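Local coordinates for protein MJ1225 (Methanocaldococcus jannaschii, PDB 3KH5) that is of unknown function but binds AMP and ADP through its CBS domains and is probably an archaeal homologue of the gamma subunit of AMP-activated protein kinase, at residues A106-T109 with F110-N114; E133-V136 with I137-L140; E146-I150 with D151-T155; A246-M249 with V250-I254; I269-E272 with K273-L276. All coordinates share one frame; numbering follows the deposited sequence.

Contact 1: A106-T109 with F110-N114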
# COMPACT_ATOMS: atom_id res chain seq x y z
N ALA A 106 -9.49 -9.24 -13.86
CA ALA A 106 -8.57 -8.73 -12.83
C ALA A 106 -8.20 -7.27 -13.11
O ALA A 106 -8.25 -6.43 -12.20
CB ALA A 106 -7.32 -9.59 -12.76
N ILE A 107 -7.86 -6.99 -14.36
CA ILE A 107 -7.51 -5.64 -14.79
C ILE A 107 -8.66 -4.65 -14.58
O ILE A 107 -8.45 -3.57 -14.02
CB ILE A 107 -6.98 -5.62 -16.25
CG1 ILE A 107 -5.58 -6.25 -16.30
CG2 ILE A 107 -6.93 -4.20 -16.79
CD1 ILE A 107 -5.10 -6.63 -17.69
N GLU A 108 -9.87 -5.02 -15.00
CA GLU A 108 -11.03 -4.15 -14.80
C GLU A 108 -11.30 -3.91 -13.32
O GLU A 108 -11.71 -2.82 -12.92
CB GLU A 108 -12.27 -4.72 -15.49
CG GLU A 108 -13.43 -3.74 -15.57
CD GLU A 108 -14.67 -4.34 -16.22
OE1 GLU A 108 -15.32 -3.63 -17.02
OE2 GLU A 108 -15.00 -5.51 -15.93
N THR A 109 -11.07 -4.94 -12.50
CA THR A 109 -11.25 -4.85 -11.05
C THR A 109 -10.26 -3.84 -10.47
O THR A 109 -10.66 -2.95 -9.72
CB THR A 109 -11.09 -6.23 -10.38
OG1 THR A 109 -12.13 -7.10 -10.82
CG2 THR A 109 -11.15 -6.12 -8.86
N PHE A 110 -8.99 -3.98 -10.82
CA PHE A 110 -7.95 -3.08 -10.33
C PHE A 110 -8.20 -1.63 -10.75
O PHE A 110 -8.01 -0.70 -9.97
CB PHE A 110 -6.56 -3.51 -10.82
CG PHE A 110 -6.09 -4.83 -10.28
CD1 PHE A 110 -6.48 -5.27 -9.02
CD2 PHE A 110 -5.22 -5.63 -11.02
CE1 PHE A 110 -6.04 -6.49 -8.52
CE2 PHE A 110 -4.77 -6.84 -10.53
CZ PHE A 110 -5.18 -7.28 -9.28
N LEU A 111 -8.64 -1.47 -12.00
CA LEU A 111 -8.85 -0.15 -12.60
C LEU A 111 -10.11 0.58 -12.13
O LEU A 111 -10.12 1.81 -12.07
CB LEU A 111 -8.87 -0.27 -14.13
CG LEU A 111 -7.60 -0.07 -14.97
CD1 LEU A 111 -6.36 -0.71 -14.35
CD2 LEU A 111 -7.83 -0.61 -16.37
N THR A 112 -11.17 -0.15 -11.80
CA THR A 112 -12.45 0.50 -11.48
C THR A 112 -12.85 0.42 -10.02
O THR A 112 -13.69 1.19 -9.55
CB THR A 112 -13.62 -0.04 -12.34
OG1 THR A 112 -13.86 -1.41 -12.02
CG2 THR A 112 -13.32 0.10 -13.82
N LYS A 113 -12.25 -0.52 -9.29
CA LYS A 113 -12.57 -0.72 -7.88
C LYS A 113 -11.48 -0.25 -6.92
O LYS A 113 -11.53 -0.57 -5.73
CB LYS A 113 -12.94 -2.18 -7.59
CG LYS A 113 -14.01 -2.80 -8.51
CD LYS A 113 -15.36 -2.09 -8.41
CE LYS A 113 -16.28 -2.55 -9.53
NZ LYS A 113 -17.60 -1.88 -9.52
N ASN A 114 -10.50 0.51 -7.41
CA ASN A 114 -9.47 1.12 -6.55
C ASN A 114 -8.84 0.16 -5.54
O ASN A 114 -8.72 0.46 -4.34
CB ASN A 114 -10.05 2.36 -5.85
CG ASN A 114 -8.98 3.34 -5.40
OD1 ASN A 114 -7.95 3.49 -6.06
ND2 ASN A 114 -9.23 4.02 -4.28
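Rotation of T112 about its first side-chain bond (chi1 65°) tucks OG1 back over the helix backbone, 2.7 Å from E108 O, while F110, with CG beside its own N (chi1 -66°), lays its ring over the carbonyl of A106. E108 O is gripped twice by T112: OG1 and N, the latter at 2.9 Å, come in from opposite faces of its carbonyl plane, and the OG1 bond holds the hydroxyl against the backbone. The F110 ring takes A106 O over one face, displaced toward the rim, with CG and CD2 each 3.3 Å from that oxygen. The same oxygen accepts the F110 N-H at 2.9 Å. On another side of the helix I107 and L111 run alongside one another, the methyl I107 CG2 meeting L111 CD2 at 3.7 Å. T109 directs its hydroxyl elsewhere, to E105 O, and K113 closes the run by giving its N-H to T109 O at 2.9 Å. I107 and F110 also press on helix 133-140. This is the C-terminal end of helix 103-112, the helical connection between strands 97-98 and 117-121 in a beta-alpha-beta unit of the CBS fold.

Contact 2: E133-V136 with I137-L140; sequences ERDV and IRAL. With ADP (adenosine-5'-diphosphate), chain B.
R134 and R138, one helical turn apart, cross with their guanidinium planes nearly perpendicular (84°). R134 CB lies 3.6 Å from ADP O2A. CG then takes R138 NH2 at 3.6 Å, and CD stays close to the same nitrogen, so the aliphatic part of one arginine carries the head of the other. A bend at the third torsion (chi3 -45°) swings NE round to a salt bridge with E272. At the tip NH1 makes a weak bond to ADP O1A, short at 2.6 Å but poorly aligned (115°), the alpha phosphate lying over one guanidinium face. With an alanine here, E272 would probably lose its salt-bridge mate and the alpha phosphate a neighbouring positive charge. The helix follows strand 127-132 in the second CBS repeat, and the aspartate near its start receives the nucleotide ribose, as in other nucleotide-binding CBS domains. D135 OD1 accepts from ADP O3' at 3.2 Å, while OD2 is held by T132 N. OD1 also lies in plane at the R138 guanidinium edge, in a long salt bridge of 3.9 Å to NH1, but R138 NH2 has its strongest partner in V250 O. V136 CG1 packs beside L140 CD1 at 3.7 Å.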
# COMPACT_ATOMS: atom_id res chain seq x y z
N GLU A 133 -1.52 -6.05 -8.93
CA GLU A 133 -1.21 -5.32 -10.16
C GLU A 133 0.19 -5.63 -10.70
O GLU A 133 0.37 -5.78 -11.91
CB GLU A 133 -1.38 -3.82 -9.94
CG GLU A 133 -2.82 -3.38 -9.70
CD GLU A 133 -2.93 -1.93 -9.27
OE1 GLU A 133 -3.80 -1.22 -9.80
OE2 GLU A 133 -2.13 -1.51 -8.40
N ARG A 134 1.17 -5.74 -9.79
CA ARG A 134 2.55 -6.10 -10.15
C ARG A 134 2.62 -7.46 -10.84
O ARG A 134 3.34 -7.61 -11.83
CB ARG A 134 3.45 -6.09 -8.90
CG ARG A 134 4.97 -6.12 -9.18
CD ARG A 134 5.82 -5.52 -8.05
NE ARG A 134 5.27 -4.26 -7.55
CZ ARG A 134 5.08 -3.96 -6.26
NH1 ARG A 134 5.44 -4.81 -5.30
NH2 ARG A 134 4.55 -2.78 -5.93
N ASP A 135 1.88 -8.44 -10.32
CA ASP A 135 1.83 -9.79 -10.89
C ASP A 135 1.41 -9.73 -12.36
O ASP A 135 1.96 -10.44 -13.20
CB ASP A 135 0.81 -10.67 -10.14
CG ASP A 135 1.27 -11.07 -8.75
OD1 ASP A 135 2.49 -11.10 -8.47
OD2 ASP A 135 0.38 -11.39 -7.92
N VAL A 136 0.42 -8.89 -12.64
CA VAL A 136 -0.13 -8.72 -13.99
C VAL A 136 0.84 -7.98 -14.91
O VAL A 136 1.07 -8.40 -16.04
CB VAL A 136 -1.51 -8.02 -13.97
CG1 VAL A 136 -2.05 -7.82 -15.38
CG2 VAL A 136 -2.51 -8.82 -13.15
N ILE A 137 1.40 -6.87 -14.42
CA ILE A 137 2.37 -6.11 -15.21
C ILE A 137 3.57 -6.98 -15.56
O ILE A 137 4.07 -6.94 -16.69
CB ILE A 137 2.82 -4.83 -14.47
CG1 ILE A 137 1.66 -3.85 -14.33
CG2 ILE A 137 3.99 -4.17 -15.21
CD1 ILE A 137 1.95 -2.65 -13.44
N ARG A 138 4.03 -7.77 -14.58
CA ARG A 138 5.13 -8.71 -14.76
C ARG A 138 4.80 -9.73 -15.85
O ARG A 138 5.64 -10.04 -16.69
CB ARG A 138 5.48 -9.42 -13.44
CG ARG A 138 6.76 -10.25 -13.48
CD ARG A 138 7.11 -10.84 -12.11
NE ARG A 138 7.70 -9.84 -11.21
CZ ARG A 138 7.10 -9.36 -10.11
NH1 ARG A 138 5.90 -9.79 -9.76
NH2 ARG A 138 7.73 -8.46 -9.37
N ALA A 139 3.56 -10.23 -15.84
CA ALA A 139 3.12 -11.20 -16.83
C ALA A 139 2.99 -10.61 -18.23
O ALA A 139 3.21 -11.31 -19.22
CB ALA A 139 1.81 -11.85 -16.39
N LEU A 140 2.65 -9.32 -18.31
CA LEU A 140 2.34 -8.69 -19.60
C LEU A 140 3.39 -7.71 -20.10
O LEU A 140 3.19 -7.04 -21.13
CB LEU A 140 0.97 -8.00 -19.54
CG LEU A 140 -0.25 -8.83 -19.16
CD1 LEU A 140 -1.48 -7.94 -19.04
CD2 LEU A 140 -0.50 -9.96 -20.15
PB ADP B . 1.15 -5.28 -1.60
O1B ADP B . 2.03 -6.05 -0.70
O2B ADP B . 1.66 -3.74 -1.76
O3B ADP B . -0.34 -5.13 -1.03
PA ADP B . 2.21 -5.58 -4.14
O1A ADP B . 3.52 -5.09 -3.59
O2A ADP B . 2.19 -6.49 -5.50
O3A ADP B . 1.01 -5.90 -3.07
O5' ADP B . 2.64 -7.06 -3.54
C5' ADP B . 4.00 -7.51 -3.26
C4' ADP B . 4.35 -8.87 -3.95
O4' ADP B . 4.23 -10.04 -3.08
C3' ADP B . 3.38 -9.07 -5.12
O3' ADP B . 4.10 -9.45 -6.31
C2' ADP B . 2.42 -10.18 -4.68
O2' ADP B . 2.40 -11.16 -5.72
C1' ADP B . 3.02 -10.79 -3.40
N9 ADP B . 2.14 -10.78 -2.16
C8 ADP B . 1.45 -9.75 -1.68
N7 ADP B . 0.80 -10.11 -0.57
C5 ADP B . 1.09 -11.39 -0.33
C6 ADP B . 0.72 -12.30 0.67
N6 ADP B . -0.10 -11.94 1.65
N1 ADP B . 1.20 -13.56 0.61
C2 ADP B . 2.01 -13.93 -0.37
N3 ADP B . 2.38 -13.09 -1.33
C4 ADP B . 1.94 -11.82 -1.34

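Contact 3: E146-I150 with D151-T155. With ADP (adenosine-5'-diphosphate), chain E.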
# COMPACT_ATOMS: atom_id res chain seq x y z
N GLU A 146 7.29 -1.04 -27.29
CA GLU A 146 8.51 -0.40 -26.79
C GLU A 146 8.60 1.11 -27.03
O GLU A 146 9.40 1.79 -26.38
CB GLU A 146 9.75 -1.09 -27.35
CG GLU A 146 10.05 -2.43 -26.71
CD GLU A 146 11.53 -2.67 -26.55
OE1 GLU A 146 12.05 -2.42 -25.44
OE2 GLU A 146 12.18 -3.09 -27.53
N ASN A 147 7.79 1.62 -27.95
CA ASN A 147 7.82 3.03 -28.30
C ASN A 147 6.75 3.84 -27.57
O ASN A 147 6.77 5.08 -27.59
CB ASN A 147 7.70 3.19 -29.81
CG ASN A 147 8.80 2.45 -30.56
OD1 ASN A 147 9.98 2.66 -30.30
ND2 ASN A 147 8.40 1.59 -31.49
N GLU A 148 5.82 3.13 -26.93
CA GLU A 148 4.79 3.72 -26.11
C GLU A 148 5.40 4.62 -25.02
O GLU A 148 6.35 4.23 -24.35
CB GLU A 148 3.97 2.60 -25.45
CG GLU A 148 2.48 2.69 -25.70
CD GLU A 148 1.86 3.93 -25.08
OE1 GLU A 148 0.72 4.27 -25.48
OE2 GLU A 148 2.48 4.57 -24.19
N VAL A 149 4.85 5.82 -24.87
CA VAL A 149 5.38 6.81 -23.92
C VAL A 149 4.47 6.92 -22.68
O VAL A 149 3.30 6.53 -22.74
CB VAL A 149 5.61 8.17 -24.63
CG1 VAL A 149 4.38 9.08 -24.57
CG2 VAL A 149 6.84 8.86 -24.08
N ILE A 150 5.00 7.42 -21.57
CA ILE A 150 4.24 7.44 -20.30
C ILE A 150 3.24 8.59 -20.19
O ILE A 150 2.32 8.54 -19.37
CB ILE A 150 5.17 7.46 -19.04
CG1 ILE A 150 6.08 8.69 -19.03
CG2 ILE A 150 5.97 6.17 -18.94
CD1 ILE A 150 6.59 9.10 -17.65
N ASP A 151 3.42 9.60 -21.04
CA ASP A 151 2.71 10.88 -20.95
C ASP A 151 1.19 10.84 -20.69
O ASP A 151 0.70 11.56 -19.82
CB ASP A 151 3.03 11.74 -22.17
CG ASP A 151 4.52 12.00 -22.32
OD1 ASP A 151 5.34 11.25 -21.74
OD2 ASP A 151 4.87 12.96 -23.04
N ASP A 152 0.47 10.01 -21.45
CA ASP A 152 -0.99 9.88 -21.33
C ASP A 152 -1.43 9.19 -20.05
O ASP A 152 -2.61 9.21 -19.69
CB ASP A 152 -1.55 9.07 -22.51
CG ASP A 152 -1.64 9.86 -23.81
OD1 ASP A 152 -1.33 11.07 -23.80
OD2 ASP A 152 -2.02 9.26 -24.83
N TYR A 153 -0.48 8.56 -19.36
CA TYR A 153 -0.78 7.73 -18.19
C TYR A 153 -0.48 8.44 -16.88
O TYR A 153 -0.86 7.97 -15.80
CB TYR A 153 -0.01 6.41 -18.26
CG TYR A 153 -0.27 5.64 -19.53
CD1 TYR A 153 -1.26 4.67 -19.59
CD2 TYR A 153 0.47 5.91 -20.69
CE1 TYR A 153 -1.51 3.98 -20.77
CE2 TYR A 153 0.22 5.23 -21.86
CZ TYR A 153 -0.76 4.26 -21.90
OH TYR A 153 -1.00 3.58 -23.06
N ILE A 154 0.19 9.59 -16.97
CA ILE A 154 0.60 10.35 -15.79
C ILE A 154 -0.59 11.03 -15.11
O ILE A 154 -1.43 11.65 -15.78
CB ILE A 154 1.66 11.40 -16.16
CG1 ILE A 154 2.89 10.73 -16.79
CG2 ILE A 154 2.08 12.22 -14.92
CD1 ILE A 154 3.81 11.70 -17.52
N THR A 155 -0.65 10.91 -13.79
CA THR A 155 -1.58 11.69 -13.00
C THR A 155 -0.97 13.06 -12.74
O THR A 155 0.08 13.18 -12.11
CB THR A 155 -1.98 10.98 -11.69
OG1 THR A 155 -2.70 9.77 -12.02
CG2 THR A 155 -2.88 11.86 -10.84
PB ADP E . -0.75 4.36 -4.57
O1B ADP E . 0.19 3.23 -4.81
O2B ADP E . 0.02 5.72 -4.04
O3B ADP E . -1.88 4.05 -3.46
PA ADP E . -2.64 3.97 -6.71
O1A ADP E . -2.17 2.96 -7.69
O2A ADP E . -3.65 3.38 -5.60
O3A ADP E . -1.46 4.77 -5.95
O5' ADP E . -3.29 5.22 -7.44
C5' ADP E . -4.55 5.19 -8.14
C4' ADP E . -4.59 6.46 -9.02
O4' ADP E . -4.30 7.61 -8.15
C3' ADP E . -3.51 6.46 -10.12
O3' ADP E . -4.01 7.12 -11.28
C2' ADP E . -2.36 7.26 -9.50
O2' ADP E . -1.58 7.93 -10.51
C1' ADP E . -3.09 8.27 -8.61
N9 ADP E . -2.21 8.69 -7.45
C8 ADP E . -1.44 7.90 -6.69
N7 ADP E . -0.80 8.63 -5.78
C5 ADP E . -1.16 9.89 -5.95
C6 ADP E . -0.84 11.08 -5.30
N6 ADP E . 0.02 11.09 -4.28
N1 ADP E . -1.40 12.22 -5.73
C2 ADP E . -2.25 12.22 -6.75
N3 ADP E . -2.58 11.10 -7.39
C4 ADP E . -2.06 9.93 -7.01
O HOH W 1 1.22 8.29 -23.88
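I150 O and Y153 N close a type I beta-turn, with D151 and D152 at its corners, through a 2.8 Å hydrogen bond that is fairly straight at the proton (153°) but reaches the oxygen from above its carbonyl plane. A water bridges the same bend, donating to V149 O and accepting from D152 N. The turn carries the ring of Y153 back toward E148. There the carboxylate stands across the ring's edge, the two planes 73° apart: E148 OE1 takes a weak hydrogen bond from Y153 OH at 3.0 Å, and E148 OE2 rests 3.3 Å from CE2. Bending of the glutamate chain at its second torsion (chi2 -64°) is what brings its end in to the ring. V149 O also lies at the ring edge, 3.5 Å from CE2. A leucine in place of Y153 would probably leave E148 OE1 without its hydroxyl partner and the carboxylate freer to turn. On the apolar side, I150 CD1 meets I154 CD1 at 3.8 Å. V149 sets its two methyls against the D151 carboxylate, whose OD1 is held by G239. T155, beyond the turn, places OG1 2.6 Å from O2' of ADP and also close to O3'. Along the chain the loop comes between helices 133-140 and 167-177. I150 packs on I245 of helix 242-252, and I150 and Y153 both lean on I270 of strand 266-271.

Contact 4: A246-M249 with V250-I254. With AMP (adenosine monophosphate), chain C.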
# COMPACT_ATOMS: atom_id res chain seq x y z
N ALA A 246 7.47 0.53 -16.42
CA ALA A 246 6.84 -0.71 -15.94
C ALA A 246 7.87 -1.74 -15.46
O ALA A 246 7.67 -2.38 -14.42
CB ALA A 246 5.96 -1.32 -17.02
N GLU A 247 8.97 -1.87 -16.20
CA GLU A 247 10.03 -2.80 -15.83
C GLU A 247 10.74 -2.40 -14.53
O GLU A 247 11.02 -3.26 -13.69
CB GLU A 247 11.04 -2.93 -16.97
CG GLU A 247 12.16 -3.93 -16.71
CD GLU A 247 13.10 -4.06 -17.90
OE1 GLU A 247 13.48 -5.21 -18.22
OE2 GLU A 247 13.45 -3.03 -18.51
N ILE A 248 11.01 -1.11 -14.38
CA ILE A 248 11.60 -0.59 -13.14
C ILE A 248 10.73 -0.93 -11.92
O ILE A 248 11.26 -1.38 -10.90
CB ILE A 248 11.88 0.93 -13.24
CG1 ILE A 248 13.13 1.17 -14.10
CG2 ILE A 248 12.10 1.55 -11.85
CD1 ILE A 248 13.13 2.52 -14.80
N MET A 249 9.42 -0.73 -12.03
CA MET A 249 8.48 -1.01 -10.92
C MET A 249 8.53 -2.48 -10.50
O MET A 249 8.70 -2.80 -9.32
CB MET A 249 7.05 -0.66 -11.33
CG MET A 249 6.79 0.82 -11.59
SD MET A 249 5.17 1.10 -12.33
CE MET A 249 5.07 2.88 -12.26
N VAL A 250 8.40 -3.34 -11.49
CA VAL A 250 8.23 -4.76 -11.31
C VAL A 250 9.52 -5.47 -10.84
O VAL A 250 9.46 -6.46 -10.10
CB VAL A 250 7.63 -5.34 -12.62
CG1 VAL A 250 8.26 -6.74 -13.03
CG2 VAL A 250 6.10 -5.42 -12.55
N THR A 251 10.68 -4.95 -11.23
CA THR A 251 11.96 -5.53 -10.80
C THR A 251 12.45 -4.95 -9.48
O THR A 251 13.45 -5.41 -8.92
CB THR A 251 13.07 -5.34 -11.85
OG1 THR A 251 13.28 -3.94 -12.08
CG2 THR A 251 12.70 -6.04 -13.16
N ASN A 252 11.73 -3.95 -8.97
CA ASN A 252 12.10 -3.30 -7.71
C ASN A 252 11.01 -3.32 -6.64
O ASN A 252 11.20 -2.76 -5.55
CB ASN A 252 12.53 -1.87 -7.99
CG ASN A 252 13.90 -1.79 -8.62
OD1 ASN A 252 14.91 -2.04 -7.95
ND2 ASN A 252 13.96 -1.44 -9.90
N ASP A 253 9.88 -3.97 -6.94
CA ASP A 253 8.73 -3.94 -6.04
C ASP A 253 8.43 -2.50 -5.60
O ASP A 253 8.29 -2.24 -4.40
CB ASP A 253 8.97 -4.80 -4.79
CG ASP A 253 8.94 -6.29 -5.07
OD1 ASP A 253 8.10 -6.75 -5.88
OD2 ASP A 253 9.74 -7.02 -4.45
N ILE A 254 8.37 -1.58 -6.55
CA ILE A 254 8.02 -0.19 -6.28
C ILE A 254 6.72 0.03 -7.06
O ILE A 254 6.56 -0.54 -8.14
CB ILE A 254 9.15 0.77 -6.75
CG1 ILE A 254 10.33 0.72 -5.78
CG2 ILE A 254 8.65 2.22 -6.91
CD1 ILE A 254 11.65 1.22 -6.37
P AMP C . 6.16 0.69 -0.84
O1P AMP C . 6.01 -0.78 -0.65
O2P AMP C . 4.99 1.49 -0.06
O3P AMP C . 6.00 1.13 -2.39
O5' AMP C . 7.54 1.29 -0.30
C5' AMP C . 8.62 0.47 0.21
C4' AMP C . 9.89 1.32 0.36
O4' AMP C . 10.19 1.80 -0.98
C3' AMP C . 9.52 2.54 1.22
O3' AMP C . 10.60 2.88 2.11
C2' AMP C . 9.34 3.65 0.18
O2' AMP C . 9.72 4.92 0.73
C1' AMP C . 10.31 3.23 -0.93
N9 AMP C . 9.93 3.78 -2.26
C8 AMP C . 8.72 3.71 -2.85
N7 AMP C . 8.76 4.31 -4.03
C5 AMP C . 10.00 4.76 -4.21
C6 AMP C . 10.63 5.46 -5.23
N6 AMP C . 9.95 5.80 -6.32
N1 AMP C . 11.93 5.77 -5.10
C2 AMP C . 12.62 5.43 -4.01
N3 AMP C . 12.04 4.77 -3.01
C4 AMP C . 10.74 4.42 -3.09
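M249 and I254 are joined where helix 242-252 ends: D253 takes a left-handed backbone conformation (phi 48°), and the chain reverses so that I254 N donates to M249 O at 3.0 Å, in the carbonyl plane and on a lone pair. This is the six-to-one bond of a Schellman motif, but the second bond of that motif is not made, D253 N being 4.0 Å from V250 O, which accepts instead from R138. M249 O has another donor, N252 N, which comes at 3.3 Å from well above the carbonyl plane. The helix belongs to the fourth CBS repeat, and its last turn is closed by side chains as well as by backbone. T251 folds its hydroxyl inward to reach E247 O at 2.9 Å, while its own N-H reaches the same oxygen from the opposite face of the carbonyl plane. The methyl T251 CG2 is thereby left near E247 CG, the two chains meeting at a slant. N252 does the matching job one residue on. A chi1 of -74° swings its amide back along the helix so that ND2 gives I248 O a 2.9 Å bond on a lone pair, nearly in the amide plane, and the side chain runs alongside I248. The extended chain of M249 heads away from the turn to pack on E272 and V275. After the reversal I254 points into the AMP pocket, where its methyl CG2 rests 3.6 Å from N7 of the adenine.

Contact 5: I269-E272 with K273-L276. With ADP (adenosine-5'-diphosphate), chain E.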
# COMPACT_ATOMS: atom_id res chain seq x y z
N ILE A 269 2.72 12.00 -11.30
CA ILE A 269 3.12 10.76 -10.65
C ILE A 269 2.54 9.67 -11.53
O ILE A 269 1.51 9.87 -12.19
CB ILE A 269 2.59 10.69 -9.17
CG1 ILE A 269 3.16 9.47 -8.43
CG2 ILE A 269 1.05 10.74 -9.12
CD1 ILE A 269 2.93 9.49 -6.91
N ILE A 270 3.22 8.53 -11.60
CA ILE A 270 2.71 7.39 -12.35
C ILE A 270 2.84 6.14 -11.48
O ILE A 270 3.85 5.95 -10.81
CB ILE A 270 3.42 7.24 -13.72
CG1 ILE A 270 2.87 6.04 -14.50
CG2 ILE A 270 4.95 7.18 -13.55
CD1 ILE A 270 3.08 6.12 -16.01
N THR A 271 1.80 5.32 -11.48
CA THR A 271 1.80 4.14 -10.63
C THR A 271 1.47 2.92 -11.45
O THR A 271 1.12 3.01 -12.64
CB THR A 271 0.77 4.26 -9.47
OG1 THR A 271 -0.56 4.15 -9.99
CG2 THR A 271 0.94 5.57 -8.70
N GLU A 272 1.57 1.76 -10.81
CA GLU A 272 1.22 0.49 -11.43
C GLU A 272 -0.20 0.47 -11.98
O GLU A 272 -0.44 -0.15 -13.02
CB GLU A 272 1.40 -0.65 -10.44
CG GLU A 272 2.85 -0.96 -10.15
CD GLU A 272 3.03 -2.01 -9.08
OE1 GLU A 272 2.34 -1.95 -8.03
OE2 GLU A 272 3.88 -2.90 -9.27
N LYS A 273 -1.15 1.12 -11.30
CA LYS A 273 -2.52 1.18 -11.81
C LYS A 273 -2.57 1.93 -13.13
O LYS A 273 -3.28 1.53 -14.05
CB LYS A 273 -3.49 1.80 -10.80
CG LYS A 273 -4.97 1.50 -11.13
CD LYS A 273 -5.94 2.21 -10.19
CE LYS A 273 -5.74 1.80 -8.73
NZ LYS A 273 -5.86 0.33 -8.51
N ASP A 274 -1.80 3.02 -13.22
CA ASP A 274 -1.69 3.81 -14.45
C ASP A 274 -1.09 3.02 -15.60
O ASP A 274 -1.53 3.15 -16.74
CB ASP A 274 -0.82 5.04 -14.23
CG ASP A 274 -1.42 6.01 -13.25
OD1 ASP A 274 -2.65 6.21 -13.30
OD2 ASP A 274 -0.65 6.57 -12.45
N VAL A 275 -0.05 2.23 -15.30
CA VAL A 275 0.57 1.35 -16.29
C VAL A 275 -0.47 0.41 -16.87
O VAL A 275 -0.53 0.21 -18.08
CB VAL A 275 1.76 0.54 -15.69
CG1 VAL A 275 2.24 -0.54 -16.66
CG2 VAL A 275 2.90 1.46 -15.31
N LEU A 276 -1.31 -0.15 -16.00
CA LEU A 276 -2.34 -1.09 -16.44
C LEU A 276 -3.41 -0.46 -17.34
O LEU A 276 -4.16 -1.19 -17.99
CB LEU A 276 -2.97 -1.82 -15.25
CG LEU A 276 -2.19 -2.95 -14.56
CD1 LEU A 276 -3.00 -3.47 -13.39
CD2 LEU A 276 -1.86 -4.08 -15.52
PB ADP E . -0.75 4.36 -4.57
O1B ADP E . 0.19 3.23 -4.81
O2B ADP E . 0.02 5.72 -4.04
O3B ADP E . -1.88 4.05 -3.46
PA ADP E . -2.64 3.97 -6.71
O1A ADP E . -2.17 2.96 -7.69
O2A ADP E . -3.65 3.38 -5.60
O3A ADP E . -1.46 4.77 -5.95
O5' ADP E . -3.29 5.22 -7.44
C5' ADP E . -4.55 5.19 -8.14
C4' ADP E . -4.59 6.46 -9.02
O4' ADP E . -4.30 7.61 -8.15
C3' ADP E . -3.51 6.46 -10.12
O3' ADP E . -4.01 7.12 -11.28
C2' ADP E . -2.36 7.26 -9.50
O2' ADP E . -1.58 7.93 -10.51
C1' ADP E . -3.09 8.27 -8.61
N9 ADP E . -2.21 8.69 -7.45
C8 ADP E . -1.44 7.90 -6.69
N7 ADP E . -0.80 8.63 -5.78
C5 ADP E . -1.16 9.89 -5.95
C6 ADP E . -0.84 11.08 -5.30
N6 ADP E . 0.02 11.09 -4.28
N1 ADP E . -1.40 12.22 -5.73
C2 ADP E . -2.25 12.22 -6.75
N3 ADP E . -2.58 11.10 -7.39
C4 ADP E . -2.06 9.93 -7.01
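T271 and D274 form the close part of this contact, at the junction of strand 266-271 with helix 272-275. T271 stands at the N-cap position, and its N-H goes to D274 OD2 at 2.9 Å, approaching the anti side of the carboxylate and somewhat out of its plane. V275 N donates to T271 O at 3.0 Å, in the carbonyl plane. D274, its CG anti to the carbonyl carbon (chi1 -65°), turns both oxygens to the ribose of ADP: OD2 accepts from O2' at 2.5 Å and OD1 from O3' at 2.6 Å. T271 OG1 adds a 3.0 Å bond to the alpha-phosphate oxygen O1A. I270 CG1 lies 3.8 Å from D274 CB. The outer ends are looser. I269 hardly engages the helix and offers CG2 to the adenine at C4, 3.8 Å away, while L276 is tied back mainly by its N-H to E272 O. All eight residues are buried once the nucleotide is counted, so the contrast is one of packing. The carboxylate sits among donors: two ribose hydroxyls, a backbone N-H and, from outside, the K277 ammonium at OD1. Such surroundings would probably keep D274 ionised, and they bind ribose recognition to the start of the helix.

In the fold
Contacts 1, 2 and 5 meet round the lysine of 273-276: K273 NZ lies 2.8 Å from F110 O in contact 1 and 2.9 Å from E133 OE1 in contact 2, joining the second CBS repeat to the fourth. A salt bridge of 2.6 Å from R134 NE to E272 OE2 links contacts 2 and 5, and R138 NH2, 2.7 Å from V250 O, links contacts 2 and 4. Contact 4 meets contact 5 through M249 CE, 3.6 Å from I270 O. Contact 3 joins strand 266-271 by T155 N to I269 O at 2.9 Å, and contacts 3 and 5 share one ADP. Contact 2 serves another ADP and contact 4 an AMP, so the cluster borders three sites.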